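Local coordinates for protein dTDP-4-dehydrorhamnose 3,5-epimerase (Sulfolobus tokodaii, PDB 2B9U) that probably catalyses the epimerization of a dTDP-4-keto-6-deoxy sugar at two carbons of the sugar ring, a step in dTDP-L-rhamnose biosynthesis, at residues E142-Y147 with L164-L169; G95-A100 with Y147-W152; G55-L60 with K155-S160. All blocks are in the same frame, centred on the assembly; numbering follows the deposited sequence.

The three contacts fasten C-terminal residues 142-169 to one another and to the five-stranded sheet of a cupin-type jelly roll. Their centres lie 12 to 13 Å apart. Interaction 1 ties the loop after helix 161-164 to strand 142-144, and interaction 2 rests 147-152 on strand 97-103, the outermost strands within this chain. Interaction 3 sets 155-160 beside 55-57, leading into strand 57-63. Y147 lies in segments of interactions 1 and 2 and packs on V57 and I159 of interaction 3. L169 CD2 lies 3.4 Å from Y149 OH, joining interactions 1 and 2. The contacts lie away from Y137, predicted to stack on the substrate's thymidine ring, though E142 packs on it.

Interaction 1: residues E142-Y147 with L164-L169; sequences ERCISY and LQCPSL
S146 N comes to P167 O from above the carbonyl plane, 44° out of it, while I145 CA approaches the same oxygen close to that plane. S146 N donates to P167 O at 2.9 Å. I145 CA makes a CH...O contact with P167 O at 3.2 Å. The P167 ring is turned so that its CG and CD rim meets C144 O, with CD at 3.4 Å. The covalent link is the disulfide C144-C166, with C144 SG and C166 SG 2.0 Å apart and chi3 -98°. C144 SG sits between its own backbone N and carbonyl carbon (chi1 57°), which turns it to C166. Strand 142-144 is, within this chain, an outermost strand of the five-stranded sheet in this jelly-roll fold, next to strand 57-63. The disulfide thus fastens the loop after helix 161-164 to the sheet margin. Further along, I145 and L169 lie side by side and point the same way. L169 CD1 touches both I145 CG2 and I145 CD1, each at 4.1 Å. L169 also packs on Y149. S146 CB leans on C166 O at 3.6 Å, while S146 OG is hydrogen-bonded to S148 OG. A water makes a weak 3.0 Å bond to S146 OG.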
ATOM      1  N   GLU A 142       9.412  15.516 -14.120  1.00 39.65           N
ATOM      2  CA  GLU A 142       9.006  16.056 -12.821  1.00 39.54           C
ATOM      3  C   GLU A 142       8.932  17.578 -12.852  1.00 39.24           C
ATOM      4  O   GLU A 142       9.811  18.238 -13.406  1.00 39.54           O
ATOM      5  CB  GLU A 142       9.956  15.585 -11.713  1.00 39.40           C
ATOM      6  CG  GLU A 142       9.646  14.184 -11.176  1.00 40.34           C
ATOM      7  CD  GLU A 142      10.693  13.651 -10.183  1.00 42.70           C
ATOM      8  OE1 GLU A 142      11.905  13.953 -10.340  1.00 43.01           O
ATOM      9  OE2 GLU A 142      10.300  12.914  -9.246  1.00 41.06           O
ATOM     10  N   ARG A 143       7.858  18.114 -12.273  1.00 38.95           N
ATOM     11  CA  ARG A 143       7.654  19.555 -12.110  1.00 38.02           C
ATOM     12  C   ARG A 143       6.931  19.817 -10.773  1.00 37.49           C
ATOM     13  O   ARG A 143       6.296  18.920 -10.214  1.00 36.49           O
ATOM     14  CB  ARG A 143       6.820  20.131 -13.268  1.00 38.30           C
ATOM     15  CG  ARG A 143       7.486  20.140 -14.665  1.00 40.75           C
ATOM     16  CD  ARG A 143       8.780  20.990 -14.705  1.00 45.69           C
ATOM     17  NE  ARG A 143       9.232  21.282 -16.070  1.00 48.17           N
ATOM     18  CZ  ARG A 143       9.874  20.418 -16.862  1.00 51.10           C
ATOM     19  NH1 ARG A 143      10.158  19.181 -16.446  1.00 51.19           N
ATOM     20  NH2 ARG A 143      10.235  20.793 -18.087  1.00 52.14           N
ATOM     21  N   CYS A 144       7.030  21.048 -10.272  1.00 36.16           N
ATOM     22  CA  CYS A 144       6.308  21.426  -9.070  1.00 35.72           C
ATOM     23  C   CYS A 144       5.918  22.893  -9.057  1.00 34.38           C
ATOM     24  O   CYS A 144       6.490  23.716  -9.791  1.00 34.16           O
ATOM     25  CB  CYS A 144       7.112  21.076  -7.805  1.00 35.75           C
ATOM     26  SG  CYS A 144       8.742  21.830  -7.741  1.00 37.65           S
ATOM     27  N   ILE A 145       4.926  23.207  -8.229  1.00 33.34           N
ATOM     28  CA  ILE A 145       4.574  24.586  -7.902  1.00 32.16           C
ATOM     29  C   ILE A 145       4.718  24.750  -6.395  1.00 31.74           C
ATOM     30  O   ILE A 145       4.591  23.777  -5.656  1.00 31.80           O
ATOM     31  CB  ILE A 145       3.158  24.979  -8.401  1.00 32.48           C
ATOM     32  CG1 ILE A 145       2.071  24.122  -7.729  1.00 32.26           C
ATOM     33  CG2 ILE A 145       3.082  24.848  -9.939  1.00 31.50           C
ATOM     34  CD1 ILE A 145       0.687  24.728  -7.746  1.00 31.55           C
ATOM     35  N   SER A 146       4.999  25.972  -5.947  1.00 30.90           N
ATOM     36  CA  SER A 146       5.320  26.249  -4.551  1.00 30.25           C
ATOM     37  C   SER A 146       4.209  25.878  -3.566  1.00 30.11           C
ATOM     38  O   SER A 146       3.017  26.166  -3.803  1.00 29.88           O
ATOM     39  CB  SER A 146       5.713  27.728  -4.385  1.00 30.23           C
ATOM     40  OG  SER A 146       5.948  28.068  -3.026  1.00 29.19           O
ATOM     41  N   TYR A 147       4.628  25.246  -2.467  1.00 29.16           N
ATOM     42  CA  TYR A 147       3.798  24.956  -1.294  1.00 28.74           C
ATOM     43  C   TYR A 147       3.090  26.227  -0.781  1.00 28.18           C
ATOM     44  O   TYR A 147       2.007  26.148  -0.212  1.00 27.97           O
ATOM     45  CB  TYR A 147       4.690  24.387  -0.166  1.00 27.90           C
ATOM     46  CG  TYR A 147       5.388  25.509   0.564  1.00 29.13           C
ATOM     47  CD1 TYR A 147       6.489  26.146  -0.008  1.00 29.04           C
ATOM     48  CD2 TYR A 147       4.894  25.999   1.780  1.00 30.26           C
ATOM     49  CE1 TYR A 147       7.115  27.219   0.623  1.00 31.84           C
ATOM     50  CE2 TYR A 147       5.511  27.086   2.424  1.00 31.27           C
ATOM     51  CZ  TYR A 147       6.623  27.691   1.823  1.00 31.76           C
ATOM     52  OH  TYR A 147       7.249  28.768   2.414  1.00 33.54           O
ATOM     53  N   LEU A 164      11.515  23.967  -1.769  1.00 32.85           N
ATOM     54  CA  LEU A 164      11.655  25.405  -1.542  1.00 33.21           C
ATOM     55  C   LEU A 164      11.930  26.180  -2.825  1.00 33.74           C
ATOM     56  O   LEU A 164      11.617  27.361  -2.902  1.00 33.46           O
ATOM     57  CB  LEU A 164      12.738  25.696  -0.508  1.00 32.73           C
ATOM     58  CG  LEU A 164      12.375  25.496   0.952  1.00 31.61           C
ATOM     59  CD1 LEU A 164      13.640  25.379   1.775  1.00 30.83           C
ATOM     60  CD2 LEU A 164      11.528  26.666   1.441  1.00 32.50           C
ATOM     61  N   GLN A 165      12.507  25.523  -3.831  1.00 35.15           N
ATOM     62  CA  GLN A 165      12.794  26.217  -5.089  1.00 36.14           C
ATOM     63  C   GLN A 165      11.721  26.077  -6.158  1.00 36.42           C
ATOM     64  O   GLN A 165      11.834  26.669  -7.238  1.00 36.71           O
ATOM     65  CB  GLN A 165      14.178  25.866  -5.629  1.00 36.44           C
ATOM     66  CG  GLN A 165      15.344  26.446  -4.780  1.00 39.37           C
ATOM     67  CD  GLN A 165      15.596  27.962  -4.950  1.00 41.58           C
ATOM     68  OE1 GLN A 165      14.770  28.716  -5.505  1.00 44.16           O
ATOM     69  NE2 GLN A 165      16.742  28.409  -4.451  1.00 40.21           N
ATOM     70  N   CYS A 166      10.671  25.320  -5.847  1.00 36.54           N
ATOM     71  CA  CYS A 166       9.505  25.222  -6.717  1.00 36.36           C
ATOM     72  C   CYS A 166       8.973  26.631  -7.065  1.00 36.92           C
ATOM     73  O   CYS A 166       8.863  27.491  -6.189  1.00 36.72           O
ATOM     74  CB  CYS A 166       8.416  24.350  -6.056  1.00 36.47           C
ATOM     75  SG  CYS A 166       8.852  22.568  -5.852  1.00 35.00           S
ATOM     76  N   PRO A 167       8.715  26.892  -8.358  1.00 37.42           N
ATOM     77  CA  PRO A 167       8.168  28.186  -8.799  1.00 38.02           C
ATOM     78  C   PRO A 167       6.722  28.420  -8.366  1.00 38.85           C
ATOM     79  O   PRO A 167       5.961  27.462  -8.201  1.00 38.52           O
ATOM     80  CB  PRO A 167       8.221  28.083 -10.328  1.00 38.36           C
ATOM     81  CG  PRO A 167       8.202  26.592 -10.603  1.00 37.71           C
ATOM     82  CD  PRO A 167       8.984  25.988  -9.487  1.00 37.05           C
ATOM     83  N   SER A 168       6.338  29.682  -8.205  1.00 39.51           N
ATOM     84  CA  SER A 168       4.935  30.013  -7.970  1.00 41.08           C
ATOM     85  C   SER A 168       4.076  29.538  -9.147  1.00 41.84           C
ATOM     86  O   SER A 168       4.584  29.316 -10.252  1.00 41.96           O
ATOM     87  CB  SER A 168       4.759  31.516  -7.745  1.00 41.18           C
ATOM     88  OG  SER A 168       5.095  32.242  -8.913  1.00 42.04           O
ATOM     89  N   LEU A 169       2.783  29.365  -8.907  1.00 43.08           N
ATOM     90  CA  LEU A 169       1.865  28.917  -9.954  1.00 44.70           C
ATOM     91  C   LEU A 169       2.005  29.672 -11.284  1.00 45.94           C
ATOM     92  O   LEU A 169       2.086  29.049 -12.347  1.00 45.84           O
ATOM     93  CB  LEU A 169       0.417  28.980  -9.472  1.00 44.54           C
ATOM     94  CG  LEU A 169      -0.593  28.487 -10.511  1.00 44.33           C
ATOM     95  CD1 LEU A 169      -0.298  27.047 -10.919  1.00 43.61           C
ATOM     96  CD2 LEU A 169      -1.986  28.622  -9.977  1.00 45.17           C
TER
HETATM   97  O   HOH W   1       8.726  27.114  -3.709  1.00 27.37           O

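Interaction 2: residues G95-A100 with Y147-W152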
ATOM      1  N   GLY A  95      -5.795  26.633 -11.154  1.00 41.25           N
ATOM      2  CA  GLY A  95      -5.461  27.333  -9.925  1.00 39.03           C
ATOM      3  C   GLY A  95      -6.394  27.020  -8.773  1.00 37.70           C
ATOM      4  O   GLY A  95      -6.134  27.428  -7.653  1.00 37.49           O
ATOM      5  N   LYS A  96      -7.486  26.305  -9.042  1.00 36.71           N
ATOM      6  CA  LYS A  96      -8.397  25.869  -7.976  1.00 35.64           C
ATOM      7  C   LYS A  96      -7.885  24.577  -7.338  1.00 34.96           C
ATOM      8  O   LYS A  96      -7.100  23.830  -7.942  1.00 33.77           O
ATOM      9  CB  LYS A  96      -9.828  25.678  -8.497  1.00 36.39           C
ATOM     10  CG  LYS A  96     -10.462  26.933  -9.118  1.00 36.98           C
ATOM     11  CD  LYS A  96     -10.911  27.958  -8.077  1.00 37.60           C
ATOM     12  CE  LYS A  96     -11.479  29.215  -8.747  1.00 38.05           C
ATOM     13  NZ  LYS A  96     -12.386  28.882  -9.905  1.00 38.66           N
ATOM     14  N   TYR A  97      -8.334  24.307  -6.121  1.00 34.51           N
ATOM     15  CA  TYR A  97      -7.769  23.196  -5.367  1.00 34.70           C
ATOM     16  C   TYR A  97      -8.773  22.503  -4.472  1.00 34.38           C
ATOM     17  O   TYR A  97      -9.772  23.106  -4.044  1.00 34.72           O
ATOM     18  CB  TYR A  97      -6.546  23.660  -4.559  1.00 34.78           C
ATOM     19  CG  TYR A  97      -6.851  24.724  -3.528  1.00 36.34           C
ATOM     20  CD1 TYR A  97      -7.385  24.385  -2.287  1.00 37.74           C
ATOM     21  CD2 TYR A  97      -6.603  26.076  -3.792  1.00 36.99           C
ATOM     22  CE1 TYR A  97      -7.677  25.356  -1.344  1.00 39.03           C
ATOM     23  CE2 TYR A  97      -6.894  27.053  -2.846  1.00 38.34           C
ATOM     24  CZ  TYR A  97      -7.422  26.679  -1.620  1.00 38.67           C
ATOM     25  OH  TYR A  97      -7.716  27.621  -0.662  1.00 40.58           O
ATOM     26  N   VAL A  98      -8.500  21.232  -4.194  1.00 33.31           N
ATOM     27  CA  VAL A  98      -9.271  20.451  -3.237  1.00 32.63           C
ATOM     28  C   VAL A  98      -8.386  20.166  -2.018  1.00 32.34           C
ATOM     29  O   VAL A  98      -7.199  19.847  -2.158  1.00 31.39           O
ATOM     30  CB  VAL A  98      -9.815  19.121  -3.875  1.00 32.58           C
ATOM     31  CG1 VAL A  98     -10.463  18.222  -2.833  1.00 31.79           C
ATOM     32  CG2 VAL A  98     -10.809  19.423  -4.986  1.00 32.35           C
ATOM     33  N   LYS A  99      -8.974  20.326  -0.833  1.00 31.95           N
ATOM     34  CA  LYS A  99      -8.342  19.985   0.441  1.00 31.78           C
ATOM     35  C   LYS A  99      -9.148  18.870   1.080  1.00 31.26           C
ATOM     36  O   LYS A  99     -10.383  18.842   0.974  1.00 32.05           O
ATOM     37  CB  LYS A  99      -8.330  21.194   1.387  1.00 32.21           C
ATOM     38  CG  LYS A  99      -7.433  22.324   0.965  1.00 31.79           C
ATOM     39  CD  LYS A  99      -7.257  23.297   2.108  1.00 33.64           C
ATOM     40  CE  LYS A  99      -6.368  24.452   1.743  1.00 34.22           C
ATOM     41  NZ  LYS A  99      -6.237  25.414   2.891  1.00 34.72           N
ATOM     42  N   ALA A 100      -8.448  17.932   1.710  1.00 30.12           N
ATOM     43  CA  ALA A 100      -9.068  16.831   2.442  1.00 28.84           C
ATOM     44  C   ALA A 100      -8.106  16.309   3.506  1.00 28.89           C
ATOM     45  O   ALA A 100      -6.911  16.104   3.226  1.00 27.96           O
ATOM     46  CB  ALA A 100      -9.465  15.688   1.494  1.00 28.64           C
ATOM     47  N   TYR A 147       4.628  25.246  -2.467  1.00 29.16           N
ATOM     48  CA  TYR A 147       3.798  24.956  -1.294  1.00 28.74           C
ATOM     49  C   TYR A 147       3.090  26.227  -0.781  1.00 28.18           C
ATOM     50  O   TYR A 147       2.007  26.148  -0.212  1.00 27.97           O
ATOM     51  CB  TYR A 147       4.690  24.387  -0.166  1.00 27.90           C
ATOM     52  CG  TYR A 147       5.388  25.509   0.564  1.00 29.13           C
ATOM     53  CD1 TYR A 147       6.489  26.146  -0.008  1.00 29.04           C
ATOM     54  CD2 TYR A 147       4.894  25.999   1.780  1.00 30.26           C
ATOM     55  CE1 TYR A 147       7.115  27.219   0.623  1.00 31.84           C
ATOM     56  CE2 TYR A 147       5.511  27.086   2.424  1.00 31.27           C
ATOM     57  CZ  TYR A 147       6.623  27.691   1.823  1.00 31.76           C
ATOM     58  OH  TYR A 147       7.249  28.768   2.414  1.00 33.54           O
ATOM     59  N   SER A 148       3.741  27.384  -0.941  1.00 28.16           N
ATOM     60  CA  SER A 148       3.237  28.677  -0.448  1.00 27.94           C
ATOM     61  C   SER A 148       1.933  29.109  -1.119  1.00 28.32           C
ATOM     62  O   SER A 148       1.309  30.093  -0.711  1.00 28.24           O
ATOM     63  CB  SER A 148       4.278  29.776  -0.641  1.00 27.52           C
ATOM     64  OG  SER A 148       4.555  30.014  -2.015  1.00 26.86           O
ATOM     65  N   TYR A 149       1.546  28.382  -2.163  1.00 28.88           N
ATOM     66  CA  TYR A 149       0.267  28.590  -2.829  1.00 29.77           C
ATOM     67  C   TYR A 149      -0.887  28.331  -1.872  1.00 29.79           C
ATOM     68  O   TYR A 149      -1.977  28.864  -2.040  1.00 30.55           O
ATOM     69  CB  TYR A 149       0.161  27.676  -4.041  1.00 29.25           C
ATOM     70  CG  TYR A 149      -1.004  28.004  -4.932  1.00 31.89           C
ATOM     71  CD1 TYR A 149      -0.989  29.144  -5.745  1.00 30.61           C
ATOM     72  CD2 TYR A 149      -2.129  27.175  -4.966  1.00 31.98           C
ATOM     73  CE1 TYR A 149      -2.064  29.448  -6.555  1.00 32.98           C
ATOM     74  CE2 TYR A 149      -3.202  27.469  -5.780  1.00 33.54           C
ATOM     75  CZ  TYR A 149      -3.163  28.602  -6.570  1.00 34.75           C
ATOM     76  OH  TYR A 149      -4.226  28.877  -7.379  1.00 36.59           O
ATOM     77  N   ILE A 150      -0.606  27.531  -0.846  1.00 30.19           N
ATOM     78  CA  ILE A 150      -1.592  27.019   0.078  1.00 29.74           C
ATOM     79  C   ILE A 150      -1.315  27.582   1.452  1.00 30.40           C
ATOM     80  O   ILE A 150      -0.159  27.798   1.828  1.00 30.35           O
ATOM     81  CB  ILE A 150      -1.529  25.452   0.118  1.00 29.58           C
ATOM     82  CG1 ILE A 150      -1.891  24.849  -1.258  1.00 29.94           C
ATOM     83  CG2 ILE A 150      -2.391  24.873   1.235  1.00 28.56           C
ATOM     84  CD1 ILE A 150      -3.341  25.103  -1.727  1.00 30.57           C
ATOM     85  N   ASP A 151      -2.385  27.809   2.208  1.00 30.75           N
ATOM     86  CA  ASP A 151      -2.285  28.238   3.590  1.00 31.28           C
ATOM     87  C   ASP A 151      -2.363  26.978   4.459  1.00 31.35           C
ATOM     88  O   ASP A 151      -3.411  26.356   4.580  1.00 31.89           O
ATOM     89  CB  ASP A 151      -3.423  29.239   3.885  1.00 32.19           C
ATOM     90  CG  ASP A 151      -3.347  29.848   5.276  1.00 33.38           C
ATOM     91  OD1 ASP A 151      -2.278  29.820   5.914  1.00 36.00           O
ATOM     92  OD2 ASP A 151      -4.378  30.367   5.737  1.00 37.35           O
ATOM     93  N   TRP A 152      -1.219  26.582   5.011  1.00 31.36           N
ATOM     94  CA  TRP A 152      -1.062  25.361   5.799  1.00 30.98           C
ATOM     95  C   TRP A 152      -1.266  25.684   7.276  1.00 31.75           C
ATOM     96  O   TRP A 152      -0.884  26.770   7.714  1.00 31.51           O
ATOM     97  CB  TRP A 152       0.346  24.790   5.590  1.00 30.15           C
ATOM     98  CG  TRP A 152       0.662  24.432   4.139  1.00 28.52           C
ATOM     99  CD1 TRP A 152       1.482  25.111   3.283  1.00 27.83           C
ATOM    100  CD2 TRP A 152       0.150  23.318   3.401  1.00 26.88           C
ATOM    101  NE1 TRP A 152       1.511  24.497   2.060  1.00 27.60           N
ATOM    102  CE2 TRP A 152       0.710  23.385   2.103  1.00 26.66           C
ATOM    103  CE3 TRP A 152      -0.720  22.264   3.711  1.00 25.71           C
ATOM    104  CZ2 TRP A 152       0.430  22.435   1.114  1.00 25.62           C
ATOM    105  CZ3 TRP A 152      -0.999  21.322   2.725  1.00 25.18           C
ATOM    106  CH2 TRP A 152      -0.430  21.419   1.440  1.00 23.63           C
TER
HETATM  107  O   HOH W   2      -5.189  27.703   1.233  1.00 23.87           O
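G95 and Y149 come together across well-separated backbones. Their CA atoms are 9.2 Å apart, so side chains and one water span most of the gap. Residues 147-149 form a 3-10 turn, and Y147 O accepts both I150 N and W152 NE1, from opposite faces of its carbonyl plane. Y149 reaches out with CG anti to its N (chi1 -169°), and its hydroxyl donates to G95 O. The oxygen lies in the ring plane, at the edge. The 2.4 Å from Y149 OH to G95 O is very short, and its exact value is doubtful. A phenylalanine here would probably leave G95 O without this donor and the ring edge freer to shift. Strand 97-103 is, within this chain, an outermost strand of the five-stranded jelly-roll sheet, and the 147-152 loop crosses that sheet, with Y149 on V85 and I150 on V83 of the neighbouring strand 79-86. I150 CD1 sits over the face of Y97 in a CH-pi contact, 3.9 Å from the ring centroid and 10° off the normal. K99 runs out extended, and its CE touches I150 CG2 at 4.0 Å. K99 NZ makes a weak 3.4 Å bond to D151 O. A water accepts from K99 NZ and from D151 N, and is also bonded to Y97 OH at 3.2 Å.

Interaction 3: residues G55-L60 with K155-S160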
ATOM      1  N   GLY A  55       4.406  18.651  10.830  1.00 26.43           N
ATOM      2  CA  GLY A  55       4.739  19.948  10.267  1.00 25.44           C
ATOM      3  C   GLY A  55       5.405  19.880   8.910  1.00 25.43           C
ATOM      4  O   GLY A  55       5.543  20.908   8.226  1.00 25.31           O
ATOM      5  N   VAL A  56       5.835  18.681   8.523  1.00 24.61           N
ATOM      6  CA  VAL A  56       6.479  18.486   7.227  1.00 24.09           C
ATOM      7  C   VAL A  56       5.496  18.856   6.119  1.00 24.39           C
ATOM      8  O   VAL A  56       4.316  18.523   6.205  1.00 24.21           O
ATOM      9  CB  VAL A  56       7.023  17.024   7.065  1.00 23.68           C
ATOM     10  CG1 VAL A  56       7.229  16.654   5.603  1.00 22.67           C
ATOM     11  CG2 VAL A  56       8.315  16.859   7.862  1.00 22.67           C
ATOM     12  N   VAL A  57       5.990  19.571   5.108  1.00 23.92           N
ATOM     13  CA  VAL A  57       5.254  19.806   3.878  1.00 23.99           C
ATOM     14  C   VAL A  57       6.007  19.145   2.734  1.00 24.44           C
ATOM     15  O   VAL A  57       7.228  19.301   2.627  1.00 24.63           O
ATOM     16  CB  VAL A  57       5.116  21.323   3.592  1.00 24.43           C
ATOM     17  CG1 VAL A  57       4.475  21.561   2.221  1.00 24.58           C
ATOM     18  CG2 VAL A  57       4.329  22.019   4.701  1.00 23.10           C
ATOM     19  N   ARG A  58       5.287  18.381   1.909  1.00 24.47           N
ATOM     20  CA  ARG A  58       5.818  17.812   0.684  1.00 24.31           C
ATOM     21  C   ARG A  58       4.876  18.245  -0.432  1.00 24.85           C
ATOM     22  O   ARG A  58       3.668  18.065  -0.306  1.00 24.66           O
ATOM     23  CB  ARG A  58       5.847  16.280   0.745  1.00 24.02           C
ATOM     24  CG  ARG A  58       6.777  15.706   1.801  1.00 24.24           C
ATOM     25  CD  ARG A  58       6.671  14.186   1.868  1.00 22.46           C
ATOM     26  NE  ARG A  58       7.328  13.646   3.052  1.00 20.85           N
ATOM     27  CZ  ARG A  58       8.548  13.108   3.072  1.00 20.88           C
ATOM     28  NH1 ARG A  58       9.267  13.032   1.960  1.00 21.89           N
ATOM     29  NH2 ARG A  58       9.040  12.635   4.206  1.00 19.04           N
ATOM     30  N   GLY A  59       5.427  18.809  -1.509  1.00 24.42           N
ATOM     31  CA  GLY A  59       4.623  19.212  -2.667  1.00 25.33           C
ATOM     32  C   GLY A  59       5.076  20.534  -3.276  1.00 25.91           C
ATOM     33  O   GLY A  59       6.046  21.126  -2.817  1.00 25.81           O
ATOM     34  N   LEU A  60       4.371  21.020  -4.296  1.00 26.37           N
ATOM     35  CA  LEU A  60       3.198  20.353  -4.864  1.00 26.95           C
ATOM     36  C   LEU A  60       3.625  19.732  -6.202  1.00 27.58           C
ATOM     37  O   LEU A  60       3.928  20.450  -7.163  1.00 27.87           O
ATOM     38  CB  LEU A  60       2.038  21.351  -5.035  1.00 26.69           C
ATOM     39  CG  LEU A  60       1.716  22.314  -3.875  1.00 26.21           C
ATOM     40  CD1 LEU A  60       0.613  23.329  -4.230  1.00 26.49           C
ATOM     41  CD2 LEU A  60       1.332  21.556  -2.631  1.00 25.00           C
ATOM     42  N   LYS A 155       2.716  25.953  11.680  1.00 33.61           N
ATOM     43  CA  LYS A 155       3.630  27.067  11.517  1.00 34.24           C
ATOM     44  C   LYS A 155       5.070  26.577  11.377  1.00 33.58           C
ATOM     45  O   LYS A 155       5.855  27.128  10.596  1.00 33.78           O
ATOM     46  CB  LYS A 155       3.501  27.966  12.759  1.00 35.00           C
ATOM     47  CG  LYS A 155       4.140  29.343  12.686  1.00 37.47           C
ATOM     48  CD  LYS A 155       3.604  30.204  13.851  1.00 42.14           C
ATOM     49  CE  LYS A 155       2.140  30.672  13.584  1.00 43.79           C
ATOM     50  NZ  LYS A 155       1.199  30.451  14.747  1.00 44.52           N
ATOM     51  N   GLU A 156       5.410  25.535  12.130  1.00 32.76           N
ATOM     52  CA  GLU A 156       6.753  24.949  12.084  1.00 32.00           C
ATOM     53  C   GLU A 156       6.863  24.014  10.887  1.00 31.06           C
ATOM     54  O   GLU A 156       6.896  22.801  11.027  1.00 31.08           O
ATOM     55  CB  GLU A 156       7.089  24.222  13.391  1.00 32.17           C
ATOM     56  CG  GLU A 156       6.790  25.017  14.680  1.00 33.90           C
ATOM     57  CD  GLU A 156       5.294  25.217  14.947  1.00 37.30           C
ATOM     58  OE1 GLU A 156       4.470  24.420  14.437  1.00 37.62           O
ATOM     59  OE2 GLU A 156       4.942  26.180  15.673  1.00 38.62           O
ATOM     60  N   VAL A 157       6.913  24.612   9.702  1.00 30.24           N
ATOM     61  CA  VAL A 157       6.993  23.889   8.441  1.00 29.54           C
ATOM     62  C   VAL A 157       8.385  23.265   8.254  1.00 29.35           C
ATOM     63  O   VAL A 157       9.410  23.944   8.439  1.00 29.09           O
ATOM     64  CB  VAL A 157       6.651  24.831   7.259  1.00 29.74           C
ATOM     65  CG1 VAL A 157       7.138  24.265   5.906  1.00 29.52           C
ATOM     66  CG2 VAL A 157       5.148  25.162   7.234  1.00 30.24           C
ATOM     67  N   ILE A 158       8.407  21.978   7.910  1.00 28.92           N
ATOM     68  CA  ILE A 158       9.646  21.269   7.557  1.00 29.08           C
ATOM     69  C   ILE A 158       9.603  20.863   6.081  1.00 28.90           C
ATOM     70  O   ILE A 158       8.698  20.174   5.632  1.00 29.28           O
ATOM     71  CB  ILE A 158       9.918  20.066   8.500  1.00 28.71           C
ATOM     72  CG1 ILE A 158      10.047  20.559   9.947  1.00 28.99           C
ATOM     73  CG2 ILE A 158      11.178  19.282   8.077  1.00 28.25           C
ATOM     74  CD1 ILE A 158       9.806  19.478  10.978  1.00 29.39           C
ATOM     75  N   ILE A 159      10.586  21.297   5.314  1.00 29.17           N
ATOM     76  CA  ILE A 159      10.451  21.237   3.872  1.00 29.17           C
ATOM     77  C   ILE A 159      11.819  21.090   3.210  1.00 29.72           C
ATOM     78  O   ILE A 159      12.819  21.562   3.739  1.00 30.54           O
ATOM     79  CB  ILE A 159       9.664  22.479   3.359  1.00 29.08           C
ATOM     80  CG1 ILE A 159       9.358  22.359   1.860  1.00 29.61           C
ATOM     81  CG2 ILE A 159      10.385  23.797   3.732  1.00 29.14           C
ATOM     82  CD1 ILE A 159       8.216  23.249   1.388  1.00 31.44           C
ATOM     83  N   SER A 160      11.864  20.423   2.067  1.00 29.34           N
ATOM     84  CA  SER A 160      13.131  20.128   1.423  1.00 29.41           C
ATOM     85  C   SER A 160      13.589  21.307   0.555  1.00 29.55           C
ATOM     86  O   SER A 160      12.767  22.141   0.119  1.00 28.75           O
ATOM     87  CB  SER A 160      13.009  18.881   0.552  1.00 28.82           C
ATOM     88  OG  SER A 160      12.375  19.222  -0.665  1.00 28.63           O
TER
HETATM   89  O   HOH W   3       9.509  18.953   1.307  1.00 21.89           O
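The side chains of V56 and I158 cross at an angle, with V56 CG2 set against I158 CB at 3.6 Å. Their backbones form a single bridge between two segments that run the same way. This is a small parallel addition to the antiparallel five-stranded sheet of the jelly roll. It lies on the flank of strand 57-63 where I145 pairs with L60. V57 splits its two methyl groups between two partners. Its CG1 is anti to the backbone N (chi1 174°) and meets I159 CD1 at 4.2 Å, the two side chains lying alongside each other. Its CG2 turns to V157, whose CG1 it touches at 3.8 Å as those side chains cross. Y147 packs on both V57 and I159. V56 and I158 instead meet R24 of the second subunit, and K23 of that subunit bonds to I159 O. I158 holds the bridge with both backbone groups. I158 N donates to G55 O at 3.1 Å, from well above the carbonyl plane. V57 N donates to I158 O at 2.8 Å, tilted only 21° from that plane. G55 O also accepts Q121 NE2 from strand 116-122 and takes a CH...O contact from V157 CA. A CB at G55 would clash with E156 O; E156 is the central residue of an inverse gamma turn. S160 is the N-cap of helix 161-164, its OG bonded to D163 N. One water joins the diverging backbones, donating to V57 O at 2.7 Å and accepting from S160 N at 2.9 Å.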